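PDB 3RBY: uncharacterized protein YLR301W from Saccharomyces cerevisiae, which is of unknown function and not essential, but interacts with the kinase HRR25 and may interact with SEC72. Local coordinates for residues Leu24-Thr29 with Ile171-Trp176; His32-Arg37 with Gln178-Gln183; Trp53-Thr58 with Phe76-Asp81; Asn83-Val88 with Lys184-Ile189. One frame throughout, in Å; residues are numbered along the deposited sequence.

Interaction 1 (Leu24-Thr29 with Ile171-Trp176); sequences LSSVST and IVIGRW
Ser26, Ile171 and Ile173 meet where strand 24-27 passes over the end of strand 166-173. The two strand axes are nearly perpendicular, at 92°, and come within 7.5 Å, which leaves room for one thin layer of side chains. The small CB of Ser26 fits that layer: it rests 3.6 Å from Ile173 CD1 and 3.8 Å from Ile171 CG2, touched by one methyl from each isoleucine. In Ile171 the methyl CG2 is the branch opposite the backbone N, and it is this branch that reaches Ser26. Ile173 uses its longer arm instead. With CG1 opposite the carbonyl carbon (chi1 -51°) and the chain extended beyond it, CD1 passes Ser26 and ends 3.5 Å from Val27 O.

The hydroxyl of Ser26 has a separate task. It donates to a buried water, with OG 2.6 Å from the water oxygen, and OG is also hydrogen-bonded to Gln178 NE2. The water donates to Ile171 O and Trp176 O, bridging the hydroxyl to two backbone carbonyls of the other segment. A type II' beta turn from Ile173 to Trp176, whose positive-phi corner suits Gly174, reverses the chain, and both carbonyls come within reach of the water. At the last residue of the turn, Leu24 crosses the Trp176 side chain at about a right angle, with CD1 3.5 Å from CE3; the indole NE1 is bonded to Arg137 O. Strands packed face to face at roughly 90°, here through a small serine and branched aliphatic side chains, are characteristic of orthogonal beta-sheet packing.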
# COMPACT_ATOMS: atom_id res chain seq x y z
N LEU A 24 -0.85 4.26 -11.35
CA LEU A 24 -1.12 5.46 -10.59
C LEU A 24 -2.32 6.13 -11.24
O LEU A 24 -2.36 6.28 -12.47
CB LEU A 24 0.08 6.42 -10.62
CG LEU A 24 1.29 6.13 -9.71
CD1 LEU A 24 2.40 7.14 -9.90
CD2 LEU A 24 0.89 6.09 -8.25
N SER A 25 -3.31 6.53 -10.44
CA SER A 25 -4.41 7.36 -10.95
C SER A 25 -4.29 8.78 -10.40
O SER A 25 -4.20 8.98 -9.18
CB SER A 25 -5.77 6.77 -10.60
OG SER A 25 -6.00 5.54 -11.28
N SER A 26 -4.29 9.76 -11.31
CA SER A 26 -4.25 11.16 -10.92
C SER A 26 -5.63 11.80 -11.07
O SER A 26 -6.22 11.81 -12.16
CB SER A 26 -3.24 11.94 -11.78
OG SER A 26 -1.99 11.28 -11.84
N VAL A 27 -6.14 12.36 -9.97
CA VAL A 27 -7.38 13.12 -10.05
C VAL A 27 -7.11 14.56 -9.62
O VAL A 27 -6.77 14.83 -8.46
CB VAL A 27 -8.49 12.50 -9.19
CG1 VAL A 27 -9.80 13.29 -9.35
CG2 VAL A 27 -8.70 11.03 -9.58
N SER A 28 -7.24 15.50 -10.56
CA SER A 28 -6.98 16.89 -10.25
C SER A 28 -8.06 17.43 -9.32
O SER A 28 -9.13 16.83 -9.20
CB SER A 28 -6.91 17.74 -11.52
OG SER A 28 -8.18 17.83 -12.14
N THR A 29 -7.78 18.56 -8.69
CA THR A 29 -8.73 19.23 -7.82
C THR A 29 -10.03 19.50 -8.59
O THR A 29 -11.12 19.24 -8.10
CB THR A 29 -8.14 20.56 -7.33
OG1 THR A 29 -6.87 20.33 -6.71
CG2 THR A 29 -9.09 21.24 -6.33
N ILE A 171 -1.75 15.84 -16.47
CA ILE A 171 -2.23 16.16 -15.13
C ILE A 171 -1.07 16.19 -14.15
O ILE A 171 -0.38 15.17 -13.95
CB ILE A 171 -3.32 15.16 -14.66
CG1 ILE A 171 -4.56 15.29 -15.54
CG2 ILE A 171 -3.67 15.41 -13.19
CD1 ILE A 171 -5.63 14.27 -15.26
N VAL A 172 -0.85 17.36 -13.55
CA VAL A 172 0.26 17.60 -12.64
C VAL A 172 -0.25 17.66 -11.19
O VAL A 172 -0.95 18.61 -10.80
CB VAL A 172 1.01 18.93 -13.00
CG1 VAL A 172 2.21 19.16 -12.08
CG2 VAL A 172 1.47 18.92 -14.44
N ILE A 173 0.11 16.67 -10.38
CA ILE A 173 -0.22 16.70 -8.96
C ILE A 173 1.04 16.63 -8.09
O ILE A 173 1.75 15.60 -8.04
CB ILE A 173 -1.17 15.57 -8.57
CG1 ILE A 173 -2.38 15.57 -9.51
CG2 ILE A 173 -1.60 15.72 -7.10
CD1 ILE A 173 -3.38 14.47 -9.21
N GLY A 174 1.31 17.73 -7.40
CA GLY A 174 2.55 17.85 -6.66
C GLY A 174 3.73 17.56 -7.56
O GLY A 174 3.91 18.23 -8.60
N ARG A 175 4.52 16.54 -7.19
CA ARG A 175 5.71 16.19 -7.96
C ARG A 175 5.43 15.22 -9.10
O ARG A 175 6.30 14.97 -9.94
CB ARG A 175 6.77 15.60 -7.04
CG ARG A 175 7.36 16.60 -6.04
CD ARG A 175 8.39 15.88 -5.19
NE ARG A 175 9.59 16.68 -4.95
CZ ARG A 175 9.61 17.72 -4.14
NH1 ARG A 175 8.50 18.09 -3.51
NH2 ARG A 175 10.74 18.40 -3.96
N TRP A 176 4.21 14.68 -9.15
CA TRP A 176 3.90 13.59 -10.08
C TRP A 176 3.07 14.01 -11.30
O TRP A 176 1.93 14.47 -11.16
CB TRP A 176 3.18 12.45 -9.36
CG TRP A 176 3.99 11.80 -8.27
CD1 TRP A 176 4.17 12.27 -7.00
CD2 TRP A 176 4.70 10.55 -8.35
NE1 TRP A 176 4.97 11.39 -6.29
CE2 TRP A 176 5.30 10.33 -7.09
CE3 TRP A 176 4.89 9.60 -9.37
CZ2 TRP A 176 6.09 9.19 -6.82
CZ3 TRP A 176 5.67 8.46 -9.10
CH2 TRP A 176 6.26 8.27 -7.83
O HOH W 1 -0.26 13.15 -12.01

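Interaction 2 (His32-Arg37 with Gln178-Gln183); sequences HYISLR and QGFLSQ
Orthogonal packing of two antiparallel sheets brings Ile34 and Leu36 of one against Gln178, Gly179 and Phe180 of the other, the strand axes crossing at 89°. Ile34 has its CG1 opposite the backbone N (chi1 -177°), which carries CD1 out to 3.6 Å from Gly179 C and up to the edge of the Phe180 ring, while CG2 sits 3.7 Å from Gln178 CB. A branched side chain suits this place because its two arms reach neighbouring positions along strand 176-183. Gly179 meets Ile34 CD1 with backbone alone, and having no side chain it suits the close crossing.

Leu36 comes from the opposite direction and lies alongside the glutamine. It packs mainly against the amide oxygen, its CB 3.5 Å from Gln178 OE1, with CD1 also near Gln178 CB and 4.0 Å from Gly179 O. The stem of the glutamine thus serves Ile34, while its amide is engaged further on. OE1 accepts from Arg196, and NE2 donates to Leu24 O and Ser26 OG. This grip fixes the rotation of a buried polar group.

On the other face of strand 33-38, Arg37 holds Ser35 OG with NE and NH2 together, its guanidinium edge-on. That strand runs between strands 24-27 and 51-57 of the larger sheet, and strand 176-183 between strands 166-173 and 192-199 of the smaller.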
# COMPACT_ATOMS: atom_id res chain seq x y z
N HIS A 32 -10.40 16.43 -13.24
CA HIS A 32 -9.84 15.77 -14.43
C HIS A 32 -9.00 14.56 -13.97
O HIS A 32 -8.36 14.61 -12.90
CB HIS A 32 -8.99 16.75 -15.24
CG HIS A 32 -9.65 18.08 -15.45
ND1 HIS A 32 -10.89 18.21 -16.04
CD2 HIS A 32 -9.26 19.34 -15.11
CE1 HIS A 32 -11.23 19.49 -16.07
NE2 HIS A 32 -10.26 20.19 -15.51
N TYR A 33 -9.00 13.48 -14.75
CA TYR A 33 -8.37 12.24 -14.32
C TYR A 33 -7.62 11.50 -15.44
O TYR A 33 -8.04 11.53 -16.61
CB TYR A 33 -9.42 11.30 -13.71
CG TYR A 33 -10.45 10.83 -14.72
CD1 TYR A 33 -10.23 9.68 -15.47
CD2 TYR A 33 -11.63 11.55 -14.94
CE1 TYR A 33 -11.16 9.24 -16.40
CE2 TYR A 33 -12.57 11.11 -15.88
CZ TYR A 33 -12.32 9.96 -16.60
OH TYR A 33 -13.24 9.52 -17.53
N ILE A 34 -6.51 10.86 -15.08
CA ILE A 34 -5.78 9.94 -15.96
C ILE A 34 -5.30 8.74 -15.15
O ILE A 34 -5.00 8.86 -13.95
CB ILE A 34 -4.57 10.63 -16.61
CG1 ILE A 34 -3.86 9.69 -17.59
CG2 ILE A 34 -3.60 11.10 -15.56
CD1 ILE A 34 -2.97 10.43 -18.58
N SER A 35 -5.25 7.57 -15.78
CA SER A 35 -4.76 6.37 -15.11
C SER A 35 -3.85 5.59 -16.06
O SER A 35 -4.32 5.06 -17.07
CB SER A 35 -5.93 5.50 -14.63
OG SER A 35 -5.48 4.43 -13.81
N LEU A 36 -2.54 5.55 -15.75
CA LEU A 36 -1.57 4.82 -16.57
C LEU A 36 -1.23 3.51 -15.87
O LEU A 36 -0.98 3.50 -14.65
CB LEU A 36 -0.30 5.64 -16.81
CG LEU A 36 -0.57 6.97 -17.51
CD1 LEU A 36 0.73 7.75 -17.78
CD2 LEU A 36 -1.35 6.74 -18.81
N ARG A 37 -1.26 2.39 -16.61
CA ARG A 37 -1.11 1.07 -15.98
C ARG A 37 0.00 0.22 -16.61
O ARG A 37 -0.23 -0.91 -17.05
CB ARG A 37 -2.46 0.34 -15.95
CG ARG A 37 -3.60 1.28 -15.46
CD ARG A 37 -4.90 0.58 -15.03
NE ARG A 37 -5.76 1.53 -14.32
CZ ARG A 37 -6.92 1.25 -13.74
NH1 ARG A 37 -7.41 0.02 -13.76
NH2 ARG A 37 -7.59 2.21 -13.11
N GLN A 178 1.38 12.83 -14.96
CA GLN A 178 0.99 11.81 -15.92
C GLN A 178 0.27 12.47 -17.10
O GLN A 178 -0.48 13.43 -16.91
CB GLN A 178 0.11 10.75 -15.28
CG GLN A 178 0.81 9.95 -14.21
CD GLN A 178 0.01 8.73 -13.82
OE1 GLN A 178 0.46 7.59 -14.04
NE2 GLN A 178 -1.17 8.96 -13.25
N GLY A 179 0.53 11.96 -18.30
CA GLY A 179 0.00 12.55 -19.50
C GLY A 179 -0.22 11.56 -20.64
O GLY A 179 0.38 10.48 -20.67
N PHE A 180 -1.10 11.93 -21.57
CA PHE A 180 -1.22 11.21 -22.83
C PHE A 180 -1.30 12.17 -24.03
O PHE A 180 -1.57 13.36 -23.87
CB PHE A 180 -2.40 10.23 -22.81
CG PHE A 180 -3.70 10.81 -23.31
CD1 PHE A 180 -4.52 11.55 -22.47
CD2 PHE A 180 -4.10 10.59 -24.62
CE1 PHE A 180 -5.73 12.09 -22.93
CE2 PHE A 180 -5.32 11.11 -25.09
CZ PHE A 180 -6.13 11.86 -24.24
N LEU A 181 -0.99 11.64 -25.21
CA LEU A 181 -1.17 12.33 -26.49
C LEU A 181 -1.52 11.27 -27.52
O LEU A 181 -0.75 10.34 -27.75
CB LEU A 181 0.09 13.10 -26.90
CG LEU A 181 0.04 13.90 -28.22
CD1 LEU A 181 -1.14 14.91 -28.20
CD2 LEU A 181 1.37 14.61 -28.50
N SER A 182 -2.71 11.38 -28.12
CA SER A 182 -3.13 10.41 -29.12
C SER A 182 -3.49 11.08 -30.45
O SER A 182 -3.99 12.22 -30.47
CB SER A 182 -4.31 9.59 -28.61
OG SER A 182 -5.48 10.38 -28.52
N GLN A 183 -3.22 10.38 -31.55
CA GLN A 183 -3.60 10.86 -32.88
C GLN A 183 -5.06 10.55 -33.15
O GLN A 183 -5.45 9.38 -33.11
CB GLN A 183 -2.76 10.21 -33.95
CG GLN A 183 -1.36 10.74 -34.04
CD GLN A 183 -0.54 9.95 -35.02
OE1 GLN A 183 -1.03 8.99 -35.63
NE2 GLN A 183 0.72 10.34 -35.19

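Interaction 3 (Trp53-Thr58 with Phe76-Asp81); sequences WAFAGT and FNFWLD
An extended first torsion in both Trp53 (chi1 -169°) and Asp81 (chi1 -180°) lets the indole N-H reach the carboxylate; Phe55 has its ring between its own N and carbonyl carbon, beside them. Trp53 NE1 donates to Asp81 OD1 at 2.9 Å. The bond lies near the indole plane but reaches the oxygen from above the carboxylate plane. The same OD1 weakly caps Asn83 N at the start of helix 82-86, and aspartate is well suited to take both donors.

Phe78 completes an aromatic cluster. Trp53 turns its edge to the Phe78 ring in an offset edge-to-face pair, centroids 5.5 Å apart and planes at 90°. Phe78 CE2 in turn lies over a face of Phe55, 3.4 Å from its CD2, with the rings inclined obliquely.

The backbones form a classic beta bulge, Trp79 and Leu80 both facing Ala56. Ala56 N bonds to Leu80 O at 3.2 Å; Ala56 O takes Leu80 N at 3.0 Å and, weakly, Trp79 N. On the face away from the cluster, the small Ala56 lies beside Leu80 without crowding it, their CB atoms 4.0 Å apart.

Strand 80-81 thus forms one border of the larger sheet, beside strand 51-57, which pairs with strand 33-38 on its other side. Trp79 reaches across to the second sheet, meeting Phe180 of strand 176-183 edge-to-face.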
# COMPACT_ATOMS: atom_id res chain seq x y z
N TRP A 53 -3.52 -1.34 -19.38
CA TRP A 53 -4.58 -0.45 -19.84
C TRP A 53 -4.22 1.00 -19.53
O TRP A 53 -3.26 1.28 -18.82
CB TRP A 53 -5.86 -0.85 -19.11
CG TRP A 53 -7.09 -0.19 -19.66
CD1 TRP A 53 -7.30 0.21 -20.95
CD2 TRP A 53 -8.27 0.15 -18.93
NE1 TRP A 53 -8.55 0.77 -21.07
CE2 TRP A 53 -9.17 0.75 -19.84
CE3 TRP A 53 -8.67 0.01 -17.60
CZ2 TRP A 53 -10.43 1.21 -19.47
CZ3 TRP A 53 -9.92 0.47 -17.23
CH2 TRP A 53 -10.79 1.06 -18.16
N ALA A 54 -5.01 1.93 -20.07
CA ALA A 54 -4.79 3.35 -19.85
C ALA A 54 -6.04 4.14 -20.25
O ALA A 54 -6.66 3.86 -21.27
CB ALA A 54 -3.59 3.84 -20.63
N PHE A 55 -6.40 5.12 -19.43
CA PHE A 55 -7.59 5.92 -19.71
C PHE A 55 -7.48 7.29 -19.06
O PHE A 55 -6.63 7.51 -18.18
CB PHE A 55 -8.88 5.20 -19.27
CG PHE A 55 -9.00 4.97 -17.77
CD1 PHE A 55 -8.79 3.70 -17.23
CD2 PHE A 55 -9.37 6.00 -16.91
CE1 PHE A 55 -8.93 3.46 -15.85
CE2 PHE A 55 -9.52 5.77 -15.53
CZ PHE A 55 -9.29 4.50 -15.00
N ALA A 56 -8.32 8.21 -19.52
CA ALA A 56 -8.31 9.57 -19.02
C ALA A 56 -9.61 10.25 -19.42
O ALA A 56 -10.31 9.79 -20.33
CB ALA A 56 -7.11 10.34 -19.56
N GLY A 57 -9.95 11.33 -18.73
CA GLY A 57 -11.13 12.09 -19.08
C GLY A 57 -11.08 13.39 -18.33
O GLY A 57 -10.52 13.46 -17.24
N THR A 58 -11.66 14.42 -18.93
CA THR A 58 -11.86 15.70 -18.25
C THR A 58 -13.02 15.53 -17.27
O THR A 58 -13.72 14.51 -17.32
CB THR A 58 -12.08 16.83 -19.27
OG1 THR A 58 -13.02 16.37 -20.26
CG2 THR A 58 -10.74 17.17 -19.99
N PHE A 76 -18.27 6.30 -15.30
CA PHE A 76 -17.27 6.72 -16.27
C PHE A 76 -17.73 6.55 -17.70
O PHE A 76 -18.24 5.49 -18.08
CB PHE A 76 -15.97 5.94 -16.10
CG PHE A 76 -15.22 6.27 -14.84
CD1 PHE A 76 -15.41 5.52 -13.69
CD2 PHE A 76 -14.30 7.32 -14.81
CE1 PHE A 76 -14.72 5.82 -12.53
CE2 PHE A 76 -13.61 7.62 -13.65
CZ PHE A 76 -13.82 6.88 -12.51
N ASN A 77 -17.53 7.59 -18.49
CA ASN A 77 -17.54 7.48 -19.95
C ASN A 77 -16.22 8.02 -20.47
O ASN A 77 -16.08 9.22 -20.74
CB ASN A 77 -18.73 8.22 -20.56
CG ASN A 77 -20.05 7.51 -20.29
OD1 ASN A 77 -20.76 7.86 -19.35
ND2 ASN A 77 -20.35 6.48 -21.09
N PHE A 78 -15.24 7.13 -20.60
CA PHE A 78 -13.86 7.54 -20.84
C PHE A 78 -13.66 8.38 -22.10
O PHE A 78 -14.29 8.16 -23.14
CB PHE A 78 -12.95 6.31 -20.88
CG PHE A 78 -13.03 5.48 -19.63
CD1 PHE A 78 -13.56 4.20 -19.65
CD2 PHE A 78 -12.61 6.02 -18.42
CE1 PHE A 78 -13.64 3.45 -18.48
CE2 PHE A 78 -12.69 5.28 -17.25
CZ PHE A 78 -13.20 3.99 -17.28
N TRP A 79 -12.78 9.36 -22.00
CA TRP A 79 -12.34 10.12 -23.17
C TRP A 79 -11.27 9.29 -23.89
O TRP A 79 -11.43 8.88 -25.05
CB TRP A 79 -11.78 11.47 -22.72
CG TRP A 79 -11.35 12.35 -23.85
CD1 TRP A 79 -11.83 12.34 -25.13
CD2 TRP A 79 -10.34 13.37 -23.81
NE1 TRP A 79 -11.18 13.29 -25.88
CE2 TRP A 79 -10.27 13.94 -25.09
CE3 TRP A 79 -9.51 13.86 -22.80
CZ2 TRP A 79 -9.38 14.98 -25.40
CZ3 TRP A 79 -8.64 14.90 -23.10
CH2 TRP A 79 -8.58 15.44 -24.39
N LEU A 80 -10.16 9.05 -23.20
CA LEU A 80 -9.16 8.08 -23.64
C LEU A 80 -9.53 6.70 -23.10
O LEU A 80 -9.77 6.55 -21.90
CB LEU A 80 -7.78 8.47 -23.08
CG LEU A 80 -6.47 7.92 -23.65
CD1 LEU A 80 -5.51 7.55 -22.52
CD2 LEU A 80 -6.69 6.74 -24.58
N ASP A 81 -9.60 5.71 -23.98
CA ASP A 81 -9.71 4.30 -23.57
C ASP A 81 -8.93 3.44 -24.58
O ASP A 81 -9.43 3.17 -25.67
CB ASP A 81 -11.16 3.86 -23.52
CG ASP A 81 -11.32 2.41 -23.09
OD1 ASP A 81 -10.35 1.63 -23.20
OD2 ASP A 81 -12.44 2.04 -22.65

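Interaction 4 (Asn83-Val88 with Lys184-Ile189); sequences NVYLNV and KNNNTI
A Schellman motif ends the short helix 82-86, and there Tyr85, Leu86 and Asn87 meet the loop 184-189 that joins strands 176-183 and 192-199. The motif is defined by Val88 N bonding back to Asn83 O at 2.9 Å and by a weak bond from Asn87 N to Val84 O. Asn87 takes positive phi (61°), a conformation that asparagine tolerates better than most residues with a side chain.

Tyr85 lies along the loop backbone. An extended first torsion (chi1 -170°) carries its ring out to the loop, where Thr188 O meets the ring edge in its plane, 3.4 Å from CE1. The placing of Asn186 O over one face is doubtful, being too close in the model. The hydroxyl is held by Gln183 O, at the end of the preceding strand, so the aromatic and polar parts of tyrosine both find a use. The Tyr85 carbonyl faces the loop as well, making a CA-H...O contact in which Asn187 CA is 3.3 Å from Tyr85 O.

Leu86 adds the apolar component at this surface junction. Its CD2 presses on loop backbone 3.4 Å from Ile189 N, and its CD1 is 3.8 Å from Ile189 CD1, with Phe49 touching both residues. At the solvent side the amides of Asn87 and Asn187 cross with planes 67° apart, and Asn87 OD1 comes 3.3 Å from Asn187 CB.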
# COMPACT_ATOMS: atom_id res chain seq x y z
N ASN A 83 -8.49 0.53 -25.07
CA ASN A 83 -9.30 -0.55 -25.63
C ASN A 83 -10.05 -0.07 -26.87
O ASN A 83 -9.88 -0.64 -27.95
CB ASN A 83 -10.30 -1.10 -24.60
CG ASN A 83 -9.62 -1.83 -23.45
OD1 ASN A 83 -8.48 -2.32 -23.57
ND2 ASN A 83 -10.33 -1.93 -22.32
N VAL A 84 -10.87 0.97 -26.72
CA VAL A 84 -11.62 1.45 -27.87
C VAL A 84 -10.68 2.05 -28.91
O VAL A 84 -10.91 1.91 -30.11
CB VAL A 84 -12.76 2.46 -27.51
CG1 VAL A 84 -13.14 2.36 -26.04
CG2 VAL A 84 -12.37 3.87 -27.89
N TYR A 85 -9.63 2.72 -28.47
CA TYR A 85 -8.68 3.28 -29.41
C TYR A 85 -8.09 2.19 -30.29
O TYR A 85 -8.02 2.35 -31.51
CB TYR A 85 -7.53 3.99 -28.69
CG TYR A 85 -6.65 4.79 -29.62
CD1 TYR A 85 -5.57 4.20 -30.25
CD2 TYR A 85 -6.91 6.13 -29.87
CE1 TYR A 85 -4.75 4.94 -31.11
CE2 TYR A 85 -6.11 6.88 -30.71
CZ TYR A 85 -5.03 6.28 -31.33
OH TYR A 85 -4.23 7.02 -32.17
N LEU A 86 -7.66 1.10 -29.66
CA LEU A 86 -6.97 0.02 -30.35
C LEU A 86 -7.91 -1.10 -30.79
O LEU A 86 -7.45 -2.12 -31.33
CB LEU A 86 -5.87 -0.56 -29.45
CG LEU A 86 -4.69 0.36 -29.15
CD1 LEU A 86 -3.72 -0.29 -28.16
CD2 LEU A 86 -3.97 0.76 -30.44
N ASN A 87 -9.21 -0.93 -30.56
CA ASN A 87 -10.20 -1.92 -30.99
C ASN A 87 -10.00 -3.30 -30.35
O ASN A 87 -10.24 -4.32 -30.98
CB ASN A 87 -10.18 -2.08 -32.52
CG ASN A 87 -10.51 -0.79 -33.25
OD1 ASN A 87 -9.62 -0.09 -33.76
ND2 ASN A 87 -11.79 -0.46 -33.30
N VAL A 88 -9.56 -3.30 -29.09
CA VAL A 88 -9.30 -4.54 -28.37
C VAL A 88 -10.56 -5.35 -28.16
O VAL A 88 -11.44 -4.95 -27.39
CB VAL A 88 -8.69 -4.27 -27.01
CG1 VAL A 88 -8.45 -5.58 -26.28
CG2 VAL A 88 -7.42 -3.44 -27.15
N LYS A 184 -5.85 11.58 -33.42
CA LYS A 184 -7.29 11.41 -33.63
C LYS A 184 -7.62 10.34 -34.66
O LYS A 184 -8.36 9.40 -34.37
CB LYS A 184 -7.92 12.75 -34.04
CG LYS A 184 -8.23 13.67 -32.87
CD LYS A 184 -9.55 14.39 -33.06
CE LYS A 184 -9.64 15.62 -32.19
NZ LYS A 184 -10.71 15.50 -31.16
N ASN A 185 -7.06 10.48 -35.86
CA ASN A 185 -7.31 9.54 -36.94
C ASN A 185 -6.31 8.39 -36.94
O ASN A 185 -5.44 8.31 -37.82
CB ASN A 185 -7.28 10.26 -38.29
CG ASN A 185 -7.82 9.40 -39.42
OD1 ASN A 185 -8.55 9.88 -40.29
ND2 ASN A 185 -7.47 8.12 -39.41
N ASN A 186 -6.43 7.50 -35.96
CA ASN A 186 -5.54 6.35 -35.86
C ASN A 186 -6.02 5.33 -34.83
O ASN A 186 -6.42 5.69 -33.73
CB ASN A 186 -4.11 6.81 -35.52
CG ASN A 186 -3.09 5.71 -35.73
OD1 ASN A 186 -1.93 5.98 -36.07
ND2 ASN A 186 -3.50 4.47 -35.53
N ASN A 187 -5.97 4.06 -35.21
CA ASN A 187 -6.38 2.98 -34.33
C ASN A 187 -5.23 2.03 -34.02
O ASN A 187 -5.44 0.89 -33.60
CB ASN A 187 -7.55 2.20 -34.94
CG ASN A 187 -7.45 2.09 -36.45
OD1 ASN A 187 -8.44 1.80 -37.13
ND2 ASN A 187 -6.25 2.30 -36.98
N THR A 188 -4.01 2.52 -34.23
CA THR A 188 -2.81 1.72 -33.98
C THR A 188 -1.96 2.27 -32.83
O THR A 188 -1.98 3.47 -32.50
CB THR A 188 -1.91 1.60 -35.24
OG1 THR A 188 -0.89 2.61 -35.22
CG2 THR A 188 -2.73 1.70 -36.53
N ILE A 189 -1.20 1.36 -32.23
CA ILE A 189 -0.25 1.64 -31.17
C ILE A 189 0.69 2.78 -31.55
O ILE A 189 1.33 3.40 -30.70
CB ILE A 189 0.57 0.37 -30.90
CG1 ILE A 189 0.13 -0.29 -29.60
CG2 ILE A 189 2.09 0.64 -30.95
CD1 ILE A 189 -0.61 -1.61 -29.81

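How the interactions relate
Interactions 1, 2 and 4 join an early part of the chain to a later one, and their segments recur in the same order: 24-29, 32-37 and 83-88, then 171-176, 178-183 and 184-189. They follow strand 176-183 from its start to the loop after it. The centres of interaction 1 and interaction 2 are about 11 Å apart. Those of interaction 2 and interaction 4 are about 14 Å apart. Interaction 3, nested inside the loops closed by interactions 1 and 2, is the edge pairing of the larger sheet. Interactions 1 and 2 pack the two sheets orthogonally in the buried middle, and interaction 4 closes the surface end, where helix 82-86 meets the loop.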